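Local coordinates for lipopolysaccharide biosynthesis protein wbpB (Thermus thermophilus, PDB 3O9Z) that probably catalyses NAD-dependent oxidation of a sugar intermediate in the biosynthesis of 2,3-diacetamido-2,3-dideoxy-D-mannuronic acid, and binds NAD and 2-oxoglutarate, at residues T9-Y14 and T38-V43; A32-A37 and T54-F59. One frame throughout, in Å; residues are numbered along the deposited sequence.

Interaction 1 (T9-Y14 and T38-V43). With NAD (nicotinamide-adenine-dinucleotide), chain E.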
# COMPACT_ATOMS: atom_id res chain seq x y z
N THR A 9 -5.29 -1.10 17.28
CA THR A 9 -4.76 -0.65 15.99
C THR A 9 -3.33 -1.15 15.83
O THR A 9 -2.59 -1.33 16.80
CB THR A 9 -4.78 0.84 15.78
OG1 THR A 9 -3.76 1.46 16.58
CG2 THR A 9 -6.15 1.41 16.21
N GLY A 10 -3.01 -1.56 14.61
CA GLY A 10 -1.66 -2.03 14.31
C GLY A 10 -1.51 -3.53 14.45
O GLY A 10 -0.39 -4.02 14.70
N LEU A 11 -2.60 -4.29 14.28
CA LEU A 11 -2.60 -5.73 14.57
C LEU A 11 -1.53 -6.56 13.81
O LEU A 11 -1.11 -7.58 14.31
CB LEU A 11 -3.99 -6.29 14.19
CG LEU A 11 -4.22 -7.79 14.39
CD1 LEU A 11 -4.10 -8.25 15.84
CD2 LEU A 11 -5.59 -8.15 13.82
N ALA A 12 -1.16 -6.11 12.62
CA ALA A 12 -0.22 -6.92 11.80
C ALA A 12 1.23 -6.74 12.19
O ALA A 12 2.12 -7.38 11.61
CB ALA A 12 -0.39 -6.55 10.36
N GLY A 13 1.50 -5.84 13.14
CA GLY A 13 2.85 -5.37 13.31
C GLY A 13 3.66 -6.23 14.23
O GLY A 13 3.19 -7.20 14.86
N TYR A 14 4.94 -5.89 14.32
CA TYR A 14 5.82 -6.59 15.23
C TYR A 14 5.39 -6.65 16.69
O TYR A 14 5.49 -7.70 17.34
CB TYR A 14 7.23 -5.97 15.17
CG TYR A 14 8.12 -6.57 16.22
CD1 TYR A 14 8.42 -5.84 17.35
CD2 TYR A 14 8.73 -7.82 16.03
CE1 TYR A 14 9.22 -6.37 18.35
CE2 TYR A 14 9.54 -8.37 17.05
CZ TYR A 14 9.80 -7.61 18.17
OH TYR A 14 10.58 -8.12 19.19
N THR A 38 -3.07 -6.80 5.92
CA THR A 38 -3.92 -7.91 6.33
C THR A 38 -3.14 -9.16 6.71
O THR A 38 -3.75 -10.23 6.90
CB THR A 38 -4.93 -8.31 5.26
OG1 THR A 38 -4.17 -8.81 4.15
CG2 THR A 38 -5.73 -7.14 4.74
N ASN A 39 -1.83 -8.99 6.88
CA ASN A 39 -1.03 -10.10 7.38
C ASN A 39 -1.12 -10.34 8.88
O ASN A 39 -0.18 -10.11 9.63
CB ASN A 39 0.42 -10.00 6.83
CG ASN A 39 1.17 -8.75 7.25
OD1 ASN A 39 2.38 -8.81 7.51
ND2 ASN A 39 0.53 -7.62 7.24
N VAL A 40 -2.34 -10.69 9.32
CA VAL A 40 -2.74 -10.66 10.72
C VAL A 40 -3.24 -12.01 11.19
O VAL A 40 -3.81 -12.14 12.28
CB VAL A 40 -3.85 -9.61 10.95
CG1 VAL A 40 -3.43 -8.22 10.51
CG2 VAL A 40 -5.17 -10.03 10.24
N GLY A 41 -3.01 -13.06 10.42
CA GLY A 41 -3.56 -14.39 10.79
C GLY A 41 -3.26 -14.94 12.18
O GLY A 41 -3.98 -15.79 12.72
N LEU A 42 -2.21 -14.43 12.81
CA LEU A 42 -1.92 -14.77 14.18
C LEU A 42 -3.09 -14.51 15.12
O LEU A 42 -3.20 -15.14 16.16
CB LEU A 42 -0.71 -13.99 14.71
CG LEU A 42 0.42 -14.80 15.34
CD1 LEU A 42 1.30 -13.84 16.15
CD2 LEU A 42 -0.08 -15.95 16.19
N VAL A 43 -3.95 -13.56 14.77
CA VAL A 43 -4.99 -13.10 15.69
C VAL A 43 -5.99 -14.22 16.03
O VAL A 43 -6.56 -14.26 17.13
CB VAL A 43 -5.73 -11.85 15.14
CG1 VAL A 43 -6.60 -12.16 13.89
CG2 VAL A 43 -6.67 -11.25 16.20
PA NAD E . 5.54 -2.37 12.60
O1A NAD E . 5.97 -3.78 12.77
O2A NAD E . 5.98 -1.52 11.41
O5B NAD E . 3.96 -2.52 12.64
C5B NAD E . 3.26 -1.34 12.42
C4B NAD E . 1.80 -1.71 12.04
O4B NAD E . 0.96 -0.53 11.98
C3B NAD E . 1.80 -2.29 10.60
O3B NAD E . 1.19 -3.59 10.55
C2B NAD E . 1.06 -1.23 9.75
O2B NAD E . 0.33 -1.76 8.64
C1B NAD E . 0.09 -0.72 10.86
N9A NAD E . -0.49 0.59 10.47
C8A NAD E . -0.13 1.57 9.59
N7A NAD E . -1.04 2.55 9.58
C5A NAD E . -2.07 2.16 10.40
C6A NAD E . -3.34 2.74 10.78
N6A NAD E . -3.75 3.93 10.24
N1A NAD E . -4.00 2.00 11.66
C2A NAD E . -3.69 0.84 12.23
N3A NAD E . -2.51 0.26 11.86
C4A NAD E . -1.74 0.94 11.00
O3 NAD E . 5.94 -1.56 13.92
PN NAD E . 6.04 -1.98 15.42
O1N NAD E . 7.50 -2.27 15.75
O2N NAD E . 5.00 -3.02 15.74
O5D NAD E . 5.79 -0.61 16.20
C5D NAD E . 4.44 -0.34 16.44
C4D NAD E . 4.41 0.70 17.57
O4D NAD E . 4.86 -0.01 18.75
C3D NAD E . 5.31 1.93 17.39
O3D NAD E . 4.64 3.02 18.11
C2D NAD E . 6.54 1.53 18.21
O2D NAD E . 7.23 2.65 18.75
C1D NAD E . 6.02 0.62 19.33
N1N NAD E . 7.01 -0.35 19.80
C2N NAD E . 7.22 -0.49 21.09
C3N NAD E . 8.11 -1.38 21.65
C7N NAD E . 8.25 -1.33 23.12
O7N NAD E . 7.35 -0.89 23.86
N7N NAD E . 9.35 -1.92 23.57
C4N NAD E . 8.82 -2.21 20.77
C5N NAD E . 8.51 -2.10 19.42
C6N NAD E . 7.59 -1.18 18.92
O HOH W 1 2.26 -9.67 10.41

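Interaction 2 (A32-A37 and T54-F59). With NAD (nicotinamide-adenine-dinucleotide), chain E.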
# COMPACT_ATOMS: atom_id res chain seq x y z
N ALA A 32 -12.43 -5.66 18.13
CA ALA A 32 -12.23 -5.27 16.75
C ALA A 32 -10.79 -4.78 16.65
O ALA A 32 -10.20 -4.29 17.62
CB ALA A 32 -13.17 -4.18 16.32
N SER A 33 -10.22 -4.97 15.47
CA SER A 33 -8.89 -4.41 15.17
C SER A 33 -8.89 -3.70 13.85
O SER A 33 -9.75 -3.94 12.99
CB SER A 33 -7.86 -5.55 15.07
OG SER A 33 -7.82 -6.46 16.13
N LEU A 34 -7.87 -2.84 13.68
CA LEU A 34 -7.65 -2.05 12.48
C LEU A 34 -6.20 -2.25 12.06
O LEU A 34 -5.29 -2.03 12.87
CB LEU A 34 -7.83 -0.53 12.76
CG LEU A 34 -7.41 0.43 11.67
CD1 LEU A 34 -8.18 0.25 10.36
CD2 LEU A 34 -7.55 1.89 12.20
N ASP A 35 -5.99 -2.57 10.78
CA ASP A 35 -4.63 -2.44 10.19
C ASP A 35 -4.85 -2.43 8.69
O ASP A 35 -5.58 -3.31 8.19
CB ASP A 35 -3.73 -3.64 10.55
CG ASP A 35 -2.24 -3.36 10.35
OD1 ASP A 35 -1.93 -2.87 9.26
OD2 ASP A 35 -1.48 -3.58 11.30
N PRO A 36 -4.29 -1.46 7.96
CA PRO A 36 -4.38 -1.43 6.50
C PRO A 36 -3.72 -2.66 5.89
O PRO A 36 -4.12 -3.01 4.75
CB PRO A 36 -3.64 -0.16 6.09
CG PRO A 36 -3.67 0.70 7.43
CD PRO A 36 -3.54 -0.32 8.53
N ALA A 37 -2.80 -3.30 6.61
CA ALA A 37 -2.22 -4.57 6.16
C ALA A 37 -2.98 -5.73 6.71
O ALA A 37 -3.47 -5.73 7.85
CB ALA A 37 -0.78 -4.66 6.57
N THR A 54 -9.62 -2.89 7.49
CA THR A 54 -8.47 -2.25 6.86
C THR A 54 -8.63 -0.73 6.70
O THR A 54 -7.63 -0.03 6.50
CB THR A 54 -8.18 -2.84 5.46
OG1 THR A 54 -9.35 -2.64 4.64
CG2 THR A 54 -7.81 -4.32 5.54
N GLU A 55 -9.86 -0.20 6.76
CA GLU A 55 -10.12 1.23 6.49
C GLU A 55 -10.43 1.90 7.85
O GLU A 55 -11.38 1.53 8.56
CB GLU A 55 -11.38 1.41 5.63
CG GLU A 55 -11.36 0.46 4.41
CD GLU A 55 -10.13 0.63 3.56
OE1 GLU A 55 -9.55 -0.39 3.15
OE2 GLU A 55 -9.70 1.76 3.30
N PRO A 56 -9.57 2.85 8.25
CA PRO A 56 -9.84 3.53 9.52
C PRO A 56 -11.26 4.12 9.62
O PRO A 56 -11.78 4.09 10.71
CB PRO A 56 -8.78 4.64 9.52
CG PRO A 56 -7.61 4.00 8.77
CD PRO A 56 -8.32 3.30 7.61
N GLU A 57 -11.79 4.64 8.53
CA GLU A 57 -13.12 5.30 8.54
C GLU A 57 -14.17 4.27 8.86
O GLU A 57 -15.11 4.53 9.63
CB GLU A 57 -13.43 6.01 7.23
CG GLU A 57 -12.34 7.06 6.80
CD GLU A 57 -11.33 6.51 5.81
OE1 GLU A 57 -11.06 7.18 4.81
OE2 GLU A 57 -10.87 5.35 6.02
N ALA A 58 -14.01 3.06 8.32
CA ALA A 58 -14.98 2.01 8.62
C ALA A 58 -14.86 1.47 10.03
O ALA A 58 -15.86 1.19 10.71
CB ALA A 58 -14.81 0.82 7.62
N PHE A 59 -13.63 1.33 10.55
CA PHE A 59 -13.41 0.90 11.91
C PHE A 59 -14.03 1.96 12.87
O PHE A 59 -14.73 1.56 13.76
CB PHE A 59 -11.88 0.96 12.09
CG PHE A 59 -11.36 0.61 13.45
CD1 PHE A 59 -11.38 -0.65 14.02
CD2 PHE A 59 -10.73 1.63 14.19
CE1 PHE A 59 -10.78 -0.97 15.24
CE2 PHE A 59 -10.13 1.34 15.40
CZ PHE A 59 -10.13 0.09 15.97
PA NAD E . 5.54 -2.37 12.60
O1A NAD E . 5.97 -3.78 12.77
O2A NAD E . 5.98 -1.52 11.41
O5B NAD E . 3.96 -2.52 12.64
C5B NAD E . 3.26 -1.34 12.42
C4B NAD E . 1.80 -1.71 12.04
O4B NAD E . 0.96 -0.53 11.98
C3B NAD E . 1.80 -2.29 10.60
O3B NAD E . 1.19 -3.59 10.55
C2B NAD E . 1.06 -1.23 9.75
O2B NAD E . 0.33 -1.76 8.64
C1B NAD E . 0.09 -0.72 10.86
N9A NAD E . -0.49 0.59 10.47
C8A NAD E . -0.13 1.57 9.59
N7A NAD E . -1.04 2.55 9.58
C5A NAD E . -2.07 2.16 10.40
C6A NAD E . -3.34 2.74 10.78
N6A NAD E . -3.75 3.93 10.24
N1A NAD E . -4.00 2.00 11.66
C2A NAD E . -3.69 0.84 12.23
N3A NAD E . -2.51 0.26 11.86
C4A NAD E . -1.74 0.94 11.00
O3 NAD E . 5.94 -1.56 13.92
PN NAD E . 6.04 -1.98 15.42
O1N NAD E . 7.50 -2.27 15.75
O2N NAD E . 5.00 -3.02 15.74
O5D NAD E . 5.79 -0.61 16.20
C5D NAD E . 4.44 -0.34 16.44
C4D NAD E . 4.41 0.70 17.57
O4D NAD E . 4.86 -0.01 18.75
C3D NAD E . 5.31 1.93 17.39
O3D NAD E . 4.64 3.02 18.11
C2D NAD E . 6.54 1.53 18.21
O2D NAD E . 7.23 2.65 18.75
C1D NAD E . 6.02 0.62 19.33
N1N NAD E . 7.01 -0.35 19.80
C2N NAD E . 7.22 -0.49 21.09
C3N NAD E . 8.11 -1.38 21.65
C7N NAD E . 8.25 -1.33 23.12
O7N NAD E . 7.35 -0.89 23.86
N7N NAD E . 9.35 -1.92 23.57
C4N NAD E . 8.82 -2.21 20.77
C5N NAD E . 8.51 -2.10 19.42
C6N NAD E . 7.59 -1.18 18.92

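Interaction 1 (T9-Y14 and T38-V43)
The glycine-rich loop of the Rossmann fold meets the connection that leaves strand 29-34 where L11 and A12 press on V40 and V43. The contact is apolar, with no direct hydrogen bond across it. L11 has CG anti to its backbone N (chi1 179°), which sends its branches across V40 and V43 at about a right angle: CD2 approaches V40 CB to 3.7 Å and V43 CB to 3.9 Å. A12 CB sits between two partners, V40 CG1 at 3.5 Å and the ribose hydroxyl O3B of NAD at 3.4 Å. Replacing L11 with an alanine would probably take away the branches that pack on V40 and V43 and leave a gap between the turn and the connection. A water joins the backbones, 2.6 Å from A12 O and equally close to N39 O. W165 of the second subunit packs on V40 and V43, so the subunit interface adjoins this patch.

The turn presents its other side to the cofactor. Residues G10 to G13 form a type I beta turn, closed by a bond from G13 N to G10 O. Directly after it, Y14 N donates to the phosphate oxygen O1A of NAD at 2.8 Å, almost perfectly straight at 178°. G13 CA lies 3.1 Å from NAD O5B; a CB there would collide with that oxygen, consistent with a glycine at this position. A tight turn after the first strand, passing close to the ribose and pyrophosphate, is the signature of a dinucleotide-binding Rossmann fold.

Interaction 2 (A32-A37 and T54-F59)
L34 and F59 join the end of strand 29-34 to the first turn of helix 56-68 in the Rossmann fold, beside the adenosine half of NAD. L34 CB makes a CH-pi contact over one face of the F59 ring, 3.6 Å from its centroid and 5° off the ring normal. With CG anti to the backbone N (chi1 170°), the chain then runs past the ring, and CG reaches the adenine near N1A and C2A. Its two methyls diverge. CD1 turns to the start of the helix, 3.6 Å from P56 N, while CD2 lies 3.6 Å from NAD N1A and also touches F59 CD2 and the P56 ring. This one side chain is therefore wedged between phenylalanine, proline and adenine. The other end of the F59 ring brings CE1 against the backbone of S33, and M91 of helix 85-94 also packs on F59.

The next residue supplies the polar grip. D35 accepts hydrogen bonds from both ribose hydroxyls: NAD O2B donates to OD1 at 2.6 Å and O3B to OD2 at 2.8 Å, as is usual for the acidic residue at the end of the second strand in NAD-binding Rossmann folds. P36 CD approaches the adenine at C4A, 3.3 Å away. E57 of the third subunit bonds to this same cofactor, while E57 here bonds to N6A of another NAD, so the helix start also serves a neighbouring site. Where the backbones draw close, T54 CA makes a CA-H...O contact with D35 O at 3.4 Å. The carboxylate itself is steadied by an Asx turn, in which A37 N donates to D35 OD1 at 2.8 Å with an angle of 158°.

Overall arrangement
The centres of interactions 1 and 2 lie 11 Å apart, and both belong to the NAD-binding domain. Their segments alternate along the chain, 9-14, 32-37, 38-43, 54-59, with 38-43 following 32-37 directly. Strands 5-9 and 29-34 are parallel neighbours in the seven-stranded sheet, so the loops at their ends come together: G10 N lies 2.9 Å from L34 O, and A12 N is equally far from D35 OD2, both probable hydrogen bonds. D35 OD2 is thus shared by the glycine-rich loop and the ribose. Interaction 1 reaches from the adenine past the ribose to the pyrophosphate, interaction 2 holds the ribose and adenine, and together they supply part of the surface that holds the adenosine and pyrophosphate of NAD.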